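Local coordinates for Abbfa_003403 (Acinetobacter baumannii, PDB 4ZXH), which probably activates, tethers and condenses the building blocks of a peptide and releases the product, as a four-domain nonribosomal peptide synthetase, at residues 126-131 and 142-147; 39-44 and 150-155; 109-114 and 392-397. One frame throughout, in Å; residues are numbered along the deposited sequence.

How the interactions relate
All three contacts lie in the condensation domain, around one mixed sheet. Interactions 1 and 2 are buried, whereas interaction 3 is only partly so and its arginine faces solvent. Interaction 1 is a hairpin within the sheet, held by backbone hydrogen bonds. Interaction 2 joins the next strand, 40-49, to helix 152-165 by apolar packing; backbone bonds between 39-44 and 142-147 tie it to interaction 1, and I145 touches I155. Interaction 3 fastens helix 104-115, which packs on the hairpin, to the loop after strand 387-391, and combines valines with a polar bond. Q396 binds the backbone of V42, linking interactions 2 and 3.

Interaction 1: residues 126-131 and 142-147; sequences LWRIHC and AFVIHH. With PX4 (1,2-dimyristoyl-sn-glycero-3-phosphocholine), chain C.
I129 and F143 project side by side from the same face of an antiparallel hairpin, where they form a non-hydrogen-bonded pair, and both reach a bound phospholipid. Beyond its CB, I129 divides. CG2 stays near the backbone, 4.1 Å from the A142 O atom. CG1, set beside the backbone N by chi1 of -60°, lies 3.8 Å from F143 CD1. At the tip, I129 CD1 sits at the edge of the W127 ring and 4.1 Å from C13 of one lipid chain. The other chain passes over F143, with its C34 above the ring centre, while W127 CE3 meets lipid C22 at 3.6 Å.

Five backbone hydrogen bonds hold the two strands, among them V144 N to R128 O at 2.9 Å. On the reverse face, R128 NE donates to H130 NE2 over 3.0 Å, steadying an imidazole whose edge meets V144 CG2.

Each face of the hairpin therefore has its own cover. Helix 104-115 packs against H130, A142 and V144, and the lipid chains lie along W127, I129 and F143. Within the sheet, strand 94-98 borders 127-135 and strand 40-49 borders 138-146.

Interaction 2: residues 39-44 and 150-155; sequences YNMVVA and MDFWSI. With PNS (4'-phosphopantetheine), chain B.
The F152 ring meets M41 at its edge: the methionine CE lies near the ring plane, 3.8 Å from F152 CD1, and so this is not a sulfur-over-face stack. The second flat group, Y39, lies beside the bound cofactor instead. C42 of the 4'-phosphopantetheine approaches the edge of its ring, and the Y39 OH atom is 3.1 Å from the cofactor's N41.

M41 carries most of the contact. Its chain runs straight through chi2 and then bends at chi3 (63°), which turns the methyl toward the start of helix 152-165. There M41 CE rests 3.6 Å from F152 CB and close to the F152 backbone, while the sulfur lies beside the M150 carbonyl. Two residues further along the strand and three along the helix, V43 CG1 reaches I155 CG2 at 4.3 Å, a looser touch that continues the apolar seam between strand and helix.

The helix start is organised by D151, the N-cap, whose OD1 accepts the backbone N of S154 at 3.0 Å. The carboxylate has further partners in R285, through a salt bridge, and in the backbone of F297. H146, H147 and D151 are spaced as in the HHxxxDG motif of condensation domains, with F152 where the glycine usually stands.

The division of chemistry is clear. Polar bonds fix the helix start on the side of D151, whereas strand and helix meet through a flexible thioether, the F152 side chain and branched aliphatic groups, whose packing depends on shape rather than on directed bonds between the two segments.

Interaction 3: residues 109-114 and 392-397; sequences QLVEQD and FPVRQQ
E112 reaches R395 because its CG lies beside the backbone N (chi1 -78°) and the chain then runs on extended, carrying the carboxylate past V394 to the loop. OE2 accepts the backbone N of R395 at 3.0 Å. The N-H points well at the oxygen but comes from its anti side, 31° out of the carboxylate plane. The arginine side chain crosses E112 at about a right angle, with R395 CG 3.3 Å from E112 OE2. Its guanidinium does not pair with this acid: R395 NH1 is 4.5 Å from E112 OE1, which allows at most a general attraction of charge, and R395 NE forms its salt bridge with E398.

Beside the polar bond lies an apolar layer. V111 CG1 meets V394 CG2 at 3.7 Å, the two valines crossing nearly perpendicularly, and V111 CG2 approaches F392 CE2 at 4.0 Å. E112 CG adds a further touch on V394 CG1.

The loop follows strand 387-391, which joins the sheet containing 40-49 although it comes from the later half of the condensation domain. Such a crossing from one half to the other resembles the latch crossover of this fold, and here helix 104-115 packs against the loop that leaves the strand.

Interaction 1: residues 126-131 and 142-147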
loop_
_atom_site.group_PDB
_atom_site.type_symbol
_atom_site.label_atom_id
_atom_site.label_comp_id
_atom_site.label_asym_id
_atom_site.label_seq_id
_atom_site.Cartn_x
_atom_site.Cartn_y
_atom_site.Cartn_z
ATOM N N LEU A 126 27.500 -15.515 -12.278
ATOM C CA LEU A 126 26.767 -14.396 -11.664
ATOM C C LEU A 126 27.517 -13.080 -11.864
ATOM O O LEU A 126 27.487 -12.185 -11.017
ATOM C CB LEU A 126 26.526 -14.624 -10.180
ATOM C CG LEU A 126 25.905 -15.937 -9.710
ATOM C CD1 LEU A 126 25.233 -15.730 -8.400
ATOM C CD2 LEU A 126 24.964 -16.562 -10.715
ATOM N N TRP A 127 28.188 -12.976 -13.002
ATOM C CA TRP A 127 28.891 -11.766 -13.373
ATOM C C TRP A 127 28.971 -11.700 -14.893
ATOM O O TRP A 127 28.825 -12.723 -15.566
ATOM C CB TRP A 127 30.281 -11.737 -12.736
ATOM C CG TRP A 127 31.065 -12.985 -12.970
ATOM C CD1 TRP A 127 30.990 -14.148 -12.259
ATOM C CD2 TRP A 127 32.065 -13.189 -13.970
ATOM N NE1 TRP A 127 31.876 -15.074 -12.766
ATOM C CE2 TRP A 127 32.555 -14.505 -13.815
ATOM C CE3 TRP A 127 32.604 -12.389 -14.980
ATOM C CZ2 TRP A 127 33.552 -15.039 -14.640
ATOM C CZ3 TRP A 127 33.610 -12.922 -15.803
ATOM C CH2 TRP A 127 34.063 -14.230 -15.630
ATOM N N ARG A 128 29.159 -10.492 -15.427
ATOM C CA ARG A 128 29.249 -10.259 -16.872
ATOM C C ARG A 128 30.273 -9.187 -17.176
ATOM O O ARG A 128 30.566 -8.329 -16.339
ATOM C CB ARG A 128 27.927 -9.801 -17.448
ATOM C CG ARG A 128 26.764 -10.696 -17.186
ATOM C CD ARG A 128 25.623 -10.245 -18.056
ATOM N NE ARG A 128 25.212 -8.867 -17.792
ATOM C CZ ARG A 128 24.137 -8.552 -17.070
ATOM N NH1 ARG A 128 23.398 -9.521 -16.541
ATOM N NH2 ARG A 128 23.789 -7.282 -16.894
ATOM N N ILE A 129 30.792 -9.227 -18.394
ATOM C CA ILE A 129 31.646 -8.172 -18.898
ATOM C C ILE A 129 31.028 -7.608 -20.159
ATOM O O ILE A 129 30.742 -8.364 -21.094
ATOM C CB ILE A 129 33.056 -8.683 -19.210
ATOM C CG1 ILE A 129 33.697 -9.243 -17.948
ATOM C CG2 ILE A 129 33.891 -7.563 -19.815
ATOM C CD1 ILE A 129 34.883 -10.121 -18.222
ATOM N N HIS A 130 30.815 -6.295 -20.192
ATOM C CA HIS A 130 30.226 -5.648 -21.363
ATOM C C HIS A 130 31.280 -4.793 -22.051
ATOM O O HIS A 130 31.801 -3.874 -21.434
ATOM C CB HIS A 130 29.035 -4.773 -20.966
ATOM C CG HIS A 130 27.836 -5.529 -20.481
ATOM N ND1 HIS A 130 26.801 -5.898 -21.314
ATOM C CD2 HIS A 130 27.478 -5.938 -19.239
ATOM C CE1 HIS A 130 25.872 -6.526 -20.612
ATOM N NE2 HIS A 130 26.257 -6.566 -19.350
ATOM N N CYS A 131 31.593 -5.077 -23.313
ATOM C CA CYS A 131 32.622 -4.314 -24.034
ATOM C C CYS A 131 32.075 -3.498 -25.194
ATOM O O CYS A 131 31.170 -3.929 -25.893
ATOM C CB CYS A 131 33.708 -5.238 -24.573
ATOM S SG CYS A 131 34.344 -6.357 -23.356
ATOM N N ALA A 142 32.808 -2.630 -19.075
ATOM C CA ALA A 142 32.052 -2.562 -17.826
ATOM C C ALA A 142 31.904 -3.945 -17.222
ATOM O O ALA A 142 31.411 -4.875 -17.870
ATOM C CB ALA A 142 30.682 -1.928 -18.047
ATOM N N PHE A 143 32.349 -4.067 -15.976
ATOM C CA PHE A 143 32.259 -5.303 -15.229
ATOM C C PHE A 143 31.036 -5.235 -14.329
ATOM O O PHE A 143 30.902 -4.291 -13.554
ATOM C CB PHE A 143 33.514 -5.519 -14.388
ATOM C CG PHE A 143 34.774 -5.573 -15.183
ATOM C CD1 PHE A 143 35.311 -6.787 -15.573
ATOM C CD2 PHE A 143 35.428 -4.404 -15.552
ATOM C CE1 PHE A 143 36.477 -6.842 -16.306
ATOM C CE2 PHE A 143 36.588 -4.460 -16.291
ATOM C CZ PHE A 143 37.104 -5.687 -16.671
ATOM N N VAL A 144 30.154 -6.229 -14.440
ATOM C CA VAL A 144 28.936 -6.308 -13.632
ATOM C C VAL A 144 28.964 -7.539 -12.733
ATOM O O VAL A 144 29.054 -8.666 -13.230
ATOM C CB VAL A 144 27.682 -6.409 -14.490
ATOM C CG1 VAL A 144 26.475 -6.104 -13.657
ATOM C CG2 VAL A 144 27.753 -5.462 -15.643
ATOM N N ILE A 145 28.883 -7.337 -11.423
ATOM C CA ILE A 145 28.861 -8.467 -10.502
ATOM C C ILE A 145 27.671 -8.339 -9.572
ATOM O O ILE A 145 27.485 -7.299 -8.934
ATOM C CB ILE A 145 30.144 -8.564 -9.629
ATOM C CG1 ILE A 145 31.386 -8.726 -10.472
ATOM C CG2 ILE A 145 30.068 -9.757 -8.753
ATOM C CD1 ILE A 145 32.151 -7.452 -10.710
ATOM N N HIS A 146 26.872 -9.388 -9.465
ATOM C CA HIS A 146 25.736 -9.330 -8.562
ATOM C C HIS A 146 26.196 -9.360 -7.107
ATOM O O HIS A 146 27.082 -10.145 -6.730
ATOM C CB HIS A 146 24.777 -10.470 -8.840
ATOM C CG HIS A 146 23.441 -10.285 -8.201
ATOM N ND1 HIS A 146 23.225 -10.513 -6.862
ATOM C CD2 HIS A 146 22.256 -9.877 -8.713
ATOM C CE1 HIS A 146 21.957 -10.271 -6.579
ATOM N NE2 HIS A 146 21.349 -9.877 -7.683
ATOM N N HIS A 147 25.595 -8.496 -6.296
ATOM C CA HIS A 147 26.011 -8.296 -4.901
ATOM C C HIS A 147 25.775 -9.560 -4.031
ATOM O O HIS A 147 26.423 -9.742 -2.993
ATOM C CB HIS A 147 25.269 -7.084 -4.334
ATOM C CG HIS A 147 25.918 -6.460 -3.131
ATOM N ND1 HIS A 147 26.547 -7.191 -2.155
ATOM C CD2 HIS A 147 25.980 -5.160 -2.744
ATOM C CE1 HIS A 147 26.994 -6.366 -1.212
ATOM N NE2 HIS A 147 26.662 -5.137 -1.546
HETATM O O1 PX4 C . 38.369 -9.063 -30.948
HETATM O O2 PX4 C . 38.857 -6.578 -31.569
HETATM P P1 PX4 C . 39.254 -7.840 -30.840
HETATM O O3 PX4 C . 40.779 -8.205 -31.231
HETATM C C1 PX4 C . 41.153 -9.209 -32.177
HETATM C C2 PX4 C . 42.651 -9.067 -32.464
HETATM N N1 PX4 C . 43.205 -10.192 -33.249
HETATM C C3 PX4 C . 42.246 -10.641 -34.273
HETATM C C4 PX4 C . 44.445 -9.749 -33.911
HETATM C C5 PX4 C . 43.536 -11.311 -32.355
HETATM O O4 PX4 C . 39.468 -7.482 -29.277
HETATM C C6 PX4 C . 39.199 -6.201 -28.700
HETATM C C7 PX4 C . 38.805 -6.407 -27.241
HETATM C C8 PX4 C . 38.099 -7.760 -27.207
HETATM O O5 PX4 C . 37.676 -8.074 -25.883
HETATM C C9 PX4 C . 37.658 -9.449 -25.397
HETATM O O6 PX4 C . 38.161 -10.341 -26.057
HETATM C C10 PX4 C . 37.024 -9.757 -24.065
HETATM C C11 PX4 C . 38.082 -9.983 -22.995
HETATM C C12 PX4 C . 37.865 -9.002 -21.852
HETATM C C13 PX4 C . 38.190 -9.686 -20.531
HETATM C C14 PX4 C . 39.244 -8.897 -19.771
HETATM C C15 PX4 C . 39.828 -9.789 -18.691
HETATM C C16 PX4 C . 39.640 -9.147 -17.332
HETATM C C17 PX4 C . 39.977 -10.131 -16.228
HETATM C C18 PX4 C . 38.734 -10.922 -15.824
HETATM C C19 PX4 C . 38.165 -10.452 -14.496
HETATM C C20 PX4 C . 36.699 -10.856 -14.384
HETATM C C21 PX4 C . 36.138 -10.493 -13.009
HETATM C C22 PX4 C . 34.644 -10.211 -13.039
HETATM O O7 PX4 C . 39.960 -6.425 -26.386
HETATM C C23 PX4 C . 39.810 -5.583 -25.192
HETATM O O8 PX4 C . 39.047 -4.640 -25.269
HETATM C C24 PX4 C . 40.565 -5.893 -23.896
HETATM C C25 PX4 C . 40.339 -4.910 -22.734
HETATM C C26 PX4 C . 40.978 -5.383 -21.415
HETATM C C27 PX4 C . 40.672 -4.460 -20.219
HETATM C C28 PX4 C . 41.340 -4.884 -18.906
HETATM C C29 PX4 C . 41.025 -3.957 -17.719
HETATM C C30 PX4 C . 41.749 -4.355 -16.424
HETATM C C31 PX4 C . 41.012 -4.033 -15.101
HETATM C C32 PX4 C . 39.911 -5.065 -14.815
HETATM C C33 PX4 C . 39.439 -5.185 -13.359
HETATM C C34 PX4 C . 38.060 -5.846 -13.266
HETATM C C35 PX4 C . 37.785 -6.661 -12.000
HETATM C C36 PX4 C . 36.590 -6.125 -11.226
#

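Interaction 2: residues 39-44 and 150-155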
loop_
_atom_site.group_PDB
_atom_site.type_symbol
_atom_site.label_atom_id
_atom_site.label_comp_id
_atom_site.label_asym_id
_atom_site.label_seq_id
_atom_site.Cartn_x
_atom_site.Cartn_y
_atom_site.Cartn_z
ATOM N N TYR A 39 20.954 -4.580 -7.340
ATOM C CA TYR A 39 22.155 -5.154 -6.724
ATOM C C TYR A 39 23.224 -5.597 -7.752
ATOM O O TYR A 39 24.090 -6.416 -7.453
ATOM C CB TYR A 39 21.763 -6.328 -5.818
ATOM C CG TYR A 39 20.993 -5.866 -4.619
ATOM C CD1 TYR A 39 21.650 -5.321 -3.518
ATOM C CD2 TYR A 39 19.601 -5.925 -4.596
ATOM C CE1 TYR A 39 20.939 -4.863 -2.415
ATOM C CE2 TYR A 39 18.882 -5.466 -3.497
ATOM C CZ TYR A 39 19.563 -4.931 -2.410
ATOM O OH TYR A 39 18.864 -4.487 -1.309
ATOM N N ASN A 40 23.147 -5.038 -8.956
ATOM C CA ASN A 40 24.177 -5.192 -9.978
ATOM C C ASN A 40 25.339 -4.235 -9.762
ATOM O O ASN A 40 25.304 -3.122 -10.283
ATOM C CB ASN A 40 23.597 -4.914 -11.366
ATOM C CG ASN A 40 22.632 -5.971 -11.829
ATOM O OD1 ASN A 40 22.096 -6.736 -11.040
ATOM N ND2 ASN A 40 22.400 -6.013 -13.127
ATOM N N MET A 41 26.358 -4.638 -9.003
ATOM C CA MET A 41 27.540 -3.798 -8.858
ATOM C C MET A 41 28.261 -3.641 -10.214
ATOM O O MET A 41 28.411 -4.605 -10.995
ATOM C CB MET A 41 28.502 -4.369 -7.834
ATOM C CG MET A 41 27.859 -5.019 -6.634
ATOM S SD MET A 41 29.044 -5.484 -5.387
ATOM C CE MET A 41 29.669 -3.869 -4.971
ATOM N N VAL A 42 28.700 -2.422 -10.490
ATOM C CA VAL A 42 29.311 -2.107 -11.766
ATOM C C VAL A 42 30.508 -1.210 -11.582
ATOM O O VAL A 42 30.382 -0.107 -11.043
ATOM C CB VAL A 42 28.334 -1.374 -12.734
ATOM C CG1 VAL A 42 29.065 -1.004 -14.036
ATOM C CG2 VAL A 42 27.110 -2.206 -13.011
ATOM N N VAL A 43 31.663 -1.681 -12.035
ATOM C CA VAL A 43 32.827 -0.828 -12.184
ATOM C C VAL A 43 33.155 -0.779 -13.686
ATOM O O VAL A 43 33.168 -1.828 -14.350
ATOM C CB VAL A 43 34.029 -1.347 -11.346
ATOM C CG1 VAL A 43 34.310 -2.804 -11.627
ATOM C CG2 VAL A 43 35.260 -0.542 -11.628
ATOM N N ALA A 44 33.393 0.423 -14.223
ATOM C CA ALA A 44 33.615 0.592 -15.669
ATOM C C ALA A 44 34.817 1.478 -16.009
ATOM O O ALA A 44 35.184 2.394 -15.254
ATOM C CB ALA A 44 32.368 1.165 -16.326
ATOM N N MET A 150 29.421 -11.130 -4.298
ATOM C CA MET A 150 30.499 -10.511 -3.530
ATOM C C MET A 150 30.213 -9.043 -3.286
ATOM O O MET A 150 29.356 -8.451 -3.929
ATOM C CB MET A 150 31.874 -10.700 -4.217
ATOM C CG MET A 150 32.053 -10.146 -5.653
ATOM S SD MET A 150 33.741 -10.398 -6.369
ATOM C CE MET A 150 33.669 -12.116 -6.811
ATOM N N ASP A 151 30.913 -8.468 -2.321
ATOM C CA ASP A 151 30.742 -7.066 -2.004
ATOM C C ASP A 151 31.802 -6.206 -2.710
ATOM O O ASP A 151 32.633 -6.707 -3.456
ATOM C CB ASP A 151 30.797 -6.873 -0.487
ATOM C CG ASP A 151 32.024 -7.486 0.123
ATOM O OD1 ASP A 151 33.016 -7.653 -0.615
ATOM O OD2 ASP A 151 32.005 -7.793 1.338
ATOM N N PHE A 152 31.757 -4.908 -2.450
ATOM C CA PHE A 152 32.669 -3.949 -3.039
ATOM C C PHE A 152 34.110 -4.150 -2.563
ATOM O O PHE A 152 35.039 -4.087 -3.378
ATOM C CB PHE A 152 32.197 -2.536 -2.720
ATOM C CG PHE A 152 32.818 -1.481 -3.579
ATOM C CD1 PHE A 152 32.519 -1.405 -4.936
ATOM C CD2 PHE A 152 33.694 -0.547 -3.028
ATOM C CE1 PHE A 152 33.099 -0.425 -5.736
ATOM C CE2 PHE A 152 34.270 0.436 -3.815
ATOM C CZ PHE A 152 33.975 0.494 -5.172
ATOM N N TRP A 153 34.304 -4.396 -1.263
ATOM C CA TRP A 153 35.650 -4.696 -0.762
ATOM C C TRP A 153 36.261 -5.792 -1.659
ATOM O O TRP A 153 37.433 -5.715 -2.022
ATOM C CB TRP A 153 35.617 -5.117 0.720
ATOM C CG TRP A 153 36.961 -5.334 1.405
ATOM C CD1 TRP A 153 37.580 -6.529 1.619
ATOM C CD2 TRP A 153 37.817 -4.340 1.985
ATOM N NE1 TRP A 153 38.758 -6.353 2.286
ATOM C CE2 TRP A 153 38.937 -5.017 2.518
ATOM C CE3 TRP A 153 37.765 -2.943 2.081
ATOM C CZ2 TRP A 153 39.998 -4.339 3.143
ATOM C CZ3 TRP A 153 38.827 -2.269 2.705
ATOM C CH2 TRP A 153 39.922 -2.971 3.225
ATOM N N SER A 154 35.448 -6.771 -2.058
ATOM C CA SER A 154 35.909 -7.861 -2.924
ATOM C C SER A 154 36.294 -7.359 -4.301
ATOM O O SER A 154 37.295 -7.818 -4.881
ATOM C CB SER A 154 34.841 -8.949 -3.058
ATOM O OG SER A 154 34.644 -9.615 -1.818
ATOM N N ILE A 155 35.492 -6.430 -4.823
ATOM C CA ILE A 155 35.786 -5.789 -6.099
ATOM C C ILE A 155 37.201 -5.213 -6.096
ATOM O O ILE A 155 37.975 -5.436 -7.024
ATOM C CB ILE A 155 34.787 -4.662 -6.420
ATOM C CG1 ILE A 155 33.414 -5.234 -6.814
ATOM C CG2 ILE A 155 35.317 -3.777 -7.527
ATOM C CD1 ILE A 155 33.493 -6.429 -7.717
HETATM O O23 PNS B . 10.823 -10.644 4.866
HETATM P P24 PNS B . 11.855 -11.705 5.145
HETATM O O25 PNS B . 11.778 -12.455 6.447
HETATM O O27 PNS B . 13.272 -10.934 5.100
HETATM C C28 PNS B . 13.644 -10.170 3.958
HETATM C C29 PNS B . 15.042 -9.618 4.171
HETATM C C30 PNS B . 15.935 -10.837 4.413
HETATM C C31 PNS B . 15.041 -8.694 5.389
HETATM C C32 PNS B . 15.466 -8.809 2.937
HETATM O O33 PNS B . 14.359 -7.964 2.580
HETATM C C34 PNS B . 16.724 -8.010 3.220
HETATM O O35 PNS B . 17.791 -8.549 3.513
HETATM N N36 PNS B . 16.662 -6.688 3.133
HETATM C C37 PNS B . 17.813 -5.837 3.388
HETATM C C38 PNS B . 18.087 -5.037 2.115
HETATM C C39 PNS B . 19.558 -4.787 1.986
HETATM O O40 PNS B . 20.369 -5.637 2.322
HETATM N N41 PNS B . 19.859 -3.594 1.491
HETATM C C42 PNS B . 21.168 -3.042 1.235
HETATM C C43 PNS B . 20.844 -1.579 1.013
HETATM S S44 PNS B . 21.146 -0.718 2.562
#

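Interaction 3: residues 109-114 and 392-397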
loop_
_atom_site.group_PDB
_atom_site.type_symbol
_atom_site.label_atom_id
_atom_site.label_comp_id
_atom_site.label_asym_id
_atom_site.label_seq_id
_atom_site.Cartn_x
_atom_site.Cartn_y
_atom_site.Cartn_z
ATOM N N GLN A 109 24.257 6.022 -21.552
ATOM C CA GLN A 109 22.924 5.494 -21.303
ATOM C C GLN A 109 22.882 4.020 -21.695
ATOM O O GLN A 109 22.351 3.187 -20.954
ATOM C CB GLN A 109 21.843 6.293 -22.043
ATOM C CG GLN A 109 20.438 5.792 -21.667
ATOM C CD GLN A 109 19.276 6.617 -22.225
ATOM O OE1 GLN A 109 19.457 7.701 -22.787
ATOM N NE2 GLN A 109 18.068 6.079 -22.081
ATOM N N LEU A 110 23.485 3.704 -22.840
ATOM C CA LEU A 110 23.563 2.329 -23.318
ATOM C C LEU A 110 24.167 1.387 -22.278
ATOM O O LEU A 110 23.578 0.354 -21.939
ATOM C CB LEU A 110 24.381 2.270 -24.607
ATOM C CG LEU A 110 24.528 0.882 -25.232
ATOM C CD1 LEU A 110 23.148 0.262 -25.466
ATOM C CD2 LEU A 110 25.334 0.937 -26.530
ATOM N N VAL A 111 25.343 1.753 -21.785
ATOM C CA VAL A 111 26.040 0.973 -20.775
ATOM C C VAL A 111 25.213 0.868 -19.491
ATOM O O VAL A 111 25.177 -0.179 -18.858
ATOM C CB VAL A 111 27.463 1.590 -20.469
ATOM C CG1 VAL A 111 28.158 0.872 -19.300
ATOM C CG2 VAL A 111 28.366 1.560 -21.725
ATOM N N GLU A 112 24.536 1.940 -19.098
ATOM C CA GLU A 112 23.656 1.835 -17.938
ATOM C C GLU A 112 22.551 0.808 -18.211
ATOM O O GLU A 112 22.359 -0.106 -17.412
ATOM C CB GLU A 112 23.081 3.205 -17.553
ATOM C CG GLU A 112 24.106 4.074 -16.778
ATOM C CD GLU A 112 23.825 5.586 -16.822
ATOM O OE1 GLU A 112 22.827 5.999 -17.462
ATOM O OE2 GLU A 112 24.614 6.360 -16.218
ATOM N N GLN A 113 21.858 0.908 -19.348
ATOM C CA GLN A 113 20.786 -0.047 -19.612
ATOM C C GLN A 113 21.324 -1.476 -19.782
ATOM O O GLN A 113 20.711 -2.410 -19.277
ATOM C CB GLN A 113 19.959 0.381 -20.825
ATOM C CG GLN A 113 18.436 0.256 -20.629
ATOM C CD GLN A 113 17.858 1.145 -19.504
ATOM O OE1 GLN A 113 18.577 1.896 -18.826
ATOM N NE2 GLN A 113 16.542 1.056 -19.317
ATOM N N ASP A 114 22.473 -1.653 -20.426
ATOM C CA ASP A 114 23.045 -2.994 -20.580
ATOM C C ASP A 114 23.407 -3.664 -19.255
ATOM O O ASP A 114 23.106 -4.838 -19.044
ATOM C CB ASP A 114 24.284 -2.947 -21.466
ATOM C CG ASP A 114 23.946 -2.934 -22.940
ATOM O OD1 ASP A 114 22.747 -2.811 -23.263
ATOM O OD2 ASP A 114 24.886 -3.067 -23.765
ATOM N N PHE A 392 35.005 6.137 -16.403
ATOM C CA PHE A 392 33.754 6.079 -17.158
ATOM C C PHE A 392 32.575 5.925 -16.177
ATOM O O PHE A 392 32.219 4.815 -15.791
ATOM C CB PHE A 392 33.777 4.946 -18.185
ATOM C CG PHE A 392 32.615 4.978 -19.146
ATOM C CD1 PHE A 392 32.708 5.662 -20.341
ATOM C CD2 PHE A 392 31.420 4.326 -18.845
ATOM C CE1 PHE A 392 31.650 5.692 -21.215
ATOM C CE2 PHE A 392 30.349 4.357 -19.709
ATOM C CZ PHE A 392 30.453 5.041 -20.891
ATOM N N PRO A 393 31.966 7.046 -15.760
ATOM C CA PRO A 393 30.899 6.938 -14.756
ATOM C C PRO A 393 29.644 6.253 -15.269
ATOM O O PRO A 393 29.202 6.451 -16.397
ATOM C CB PRO A 393 30.606 8.393 -14.398
ATOM C CG PRO A 393 31.857 9.152 -14.822
ATOM C CD PRO A 393 32.332 8.446 -16.041
ATOM N N VAL A 394 29.065 5.438 -14.406
ATOM C CA VAL A 394 27.885 4.670 -14.731
ATOM C C VAL A 394 26.919 4.676 -13.542
ATOM O O VAL A 394 27.286 4.263 -12.441
ATOM C CB VAL A 394 28.262 3.209 -15.092
ATOM C CG1 VAL A 394 27.044 2.343 -15.087
ATOM C CG2 VAL A 394 28.894 3.155 -16.452
ATOM N N ARG A 395 25.695 5.157 -13.744
ATOM C CA ARG A 395 24.665 4.944 -12.738
ATOM C C ARG A 395 24.591 3.442 -12.395
ATOM O O ARG A 395 24.551 2.597 -13.286
ATOM C CB ARG A 395 23.315 5.447 -13.228
ATOM C CG ARG A 395 23.167 6.969 -13.261
ATOM C CD ARG A 395 21.888 7.391 -14.023
ATOM N NE ARG A 395 20.668 6.779 -13.491
ATOM C CZ ARG A 395 19.457 6.898 -14.032
ATOM N NH1 ARG A 395 19.273 7.606 -15.138
ATOM N NH2 ARG A 395 18.422 6.305 -13.459
ATOM N N GLN A 396 24.613 3.099 -11.112
ATOM C CA GLN A 396 24.564 1.688 -10.737
ATOM C C GLN A 396 24.016 1.475 -9.317
ATOM O O GLN A 396 23.957 2.407 -8.507
ATOM C CB GLN A 396 25.956 1.054 -10.884
ATOM C CG GLN A 396 27.050 1.711 -10.088
ATOM C CD GLN A 396 27.288 0.979 -8.792
ATOM O OE1 GLN A 396 27.579 -0.227 -8.788
ATOM N NE2 GLN A 396 27.116 1.685 -7.672
ATOM N N GLN A 397 23.621 0.236 -9.038
ATOM C CA GLN A 397 22.855 -0.124 -7.835
ATOM C C GLN A 397 21.774 0.909 -7.478
ATOM O O GLN A 397 21.833 1.568 -6.434
ATOM C CB GLN A 397 23.758 -0.316 -6.608
ATOM C CG GLN A 397 25.138 -0.923 -6.859
ATOM C CD GLN A 397 25.751 -1.660 -5.672
ATOM O OE1 GLN A 397 25.222 -1.670 -4.574
ATOM N NE2 GLN A 397 26.955 -2.149 -5.878
#